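Local coordinates for protein tetracycline Repressor, class A (Pseudomonas sp., PDB 5MRU) that represses the tetracycline resistance gene by binding its operator through a helix-turn-helix and loses affinity for it when tetracycline with magnesium binds, at residues 192-195 with 196-200. Residues are numbered along the deposited sequence; the frame is centred on the assembly and turned at random.
Sequences AVIV and DGLAK
The last two turns of helix 183-199, part of the dimer-forming core of TetR, are a worked example of how one short helix end serves several neighbours, with Ile194 and Leu198 paired along one flank and Asp196 set on another. Successive i to i+4 bonds carry the backbone: Asp196 N reaches Ala192 O at 3.1 Å, Gly197 N gives Val193 O a nearly straight bond of 3.2 Å (N-H...O 174°), and Ala199 N meets Val195 O at 3.1 Å; the bond from Leu198 N to Ile194 O is weak. One turn apart, Ile194 and Leu198 run side by side in the same direction. The branch methyl CG2 of Ile194 lies 4.0 Å from CD1 of Leu198, and the pair continues into Ile137, Phe140 and Ala133 of helix 127-153, while Ile194 also packs on Ile194 of the second subunit. Val195, Leu198 and Ala199 meet helix 75-91. Asp196 behaves differently. Its CG stands anti to its own carbonyl carbon (chi1 -69°), beside the backbone N. OD2 forms a salt bridge with Arg201 of the second subunit, and OD1 has a long, weak ion pair with Arg76 of the same chain. The helix end thus joins apolar packing to an ionic link across the dimer, and the arginine charge would probably favour the ionised carboxylate.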
loop_
_atom_site.group_PDB
_atom_site.type_symbol
_atom_site.label_atom_id
_atom_site.label_comp_id
_atom_site.label_asym_id
_atom_site.label_seq_id
_atom_site.Cartn_x
_atom_site.Cartn_y
_atom_site.Cartn_z
ATOM N N ALA A 192 13.058 8.533 -5.544
ATOM C CA ALA A 192 14.015 9.186 -6.482
ATOM C C ALA A 192 13.608 8.935 -7.934
ATOM O O ALA A 192 13.493 9.867 -8.731
ATOM C CB ALA A 192 15.437 8.712 -6.242
ATOM N N VAL A 193 13.356 7.671 -8.259
ATOM C CA VAL A 193 12.841 7.294 -9.572
ATOM C C VAL A 193 11.541 8.038 -9.883
ATOM O O VAL A 193 11.334 8.569 -10.975
ATOM C CB VAL A 193 12.568 5.795 -9.619
ATOM C CG1 VAL A 193 11.874 5.425 -10.921
ATOM C CG2 VAL A 193 13.858 5.025 -9.431
ATOM N N ILE A 194 10.654 8.083 -8.917
ATOM C CA ILE A 194 9.400 8.766 -9.147
ATOM C C ILE A 194 9.614 10.231 -9.474
ATOM O O ILE A 194 8.949 10.770 -10.338
ATOM C CB ILE A 194 8.439 8.589 -7.954
ATOM C CG1 ILE A 194 7.668 7.266 -8.131
ATOM C CG2 ILE A 194 7.490 9.787 -7.809
ATOM C CD1 ILE A 194 6.964 6.776 -6.877
ATOM N N VAL A 195 10.537 10.881 -8.799
ATOM C CA VAL A 195 10.669 12.306 -8.990
ATOM C C VAL A 195 11.257 12.595 -10.379
ATOM O O VAL A 195 10.977 13.646 -10.992
ATOM C CB VAL A 195 11.510 12.951 -7.870
ATOM C CG1 VAL A 195 12.950 13.235 -8.313
ATOM C CG2 VAL A 195 10.843 14.231 -7.401
ATOM N N ASP A 196 12.076 11.659 -10.865
ATOM C CA ASP A 196 12.686 11.798 -12.184
ATOM C C ASP A 196 11.581 11.769 -13.263
ATOM O O ASP A 196 11.439 12.714 -14.048
ATOM C CB ASP A 196 13.739 10.701 -12.437
ATOM C CG ASP A 196 14.998 10.854 -11.564
ATOM O OD1 ASP A 196 15.030 11.707 -10.656
ATOM O OD2 ASP A 196 15.959 10.101 -11.788
ATOM N N GLY A 197 10.777 10.710 -13.270
ATOM C CA GLY A 197 9.723 10.563 -14.272
ATOM C C GLY A 197 8.740 11.719 -14.324
ATOM O O GLY A 197 8.131 11.960 -15.357
ATOM N N LEU A 198 8.563 12.420 -13.210
ATOM C CA LEU A 198 7.753 13.634 -13.202
ATOM C C LEU A 198 8.486 14.790 -13.860
ATOM O O LEU A 198 7.866 15.591 -14.562
ATOM C CB LEU A 198 7.408 14.042 -11.780
ATOM C CG LEU A 198 6.543 13.043 -11.023
ATOM C CD1 LEU A 198 6.673 13.332 -9.538
ATOM C CD2 LEU A 198 5.092 13.103 -11.487
ATOM N N ALA A 199 9.800 14.890 -13.609
ATOM C CA ALA A 199 10.661 15.915 -14.244
ATOM C C ALA A 199 10.540 15.901 -15.762
ATOM O O ALA A 199 10.663 16.951 -16.393
ATOM C CB ALA A 199 12.121 15.758 -13.821
ATOM N N LYS A 200 10.266 14.727 -16.336
ATOM C CA LYS A 200 9.918 14.628 -17.758
ATOM C C LYS A 200 8.657 15.415 -18.182
ATOM O O LYS A 200 8.215 15.275 -19.316
ATOM C CB LYS A 200 9.778 13.157 -18.194
#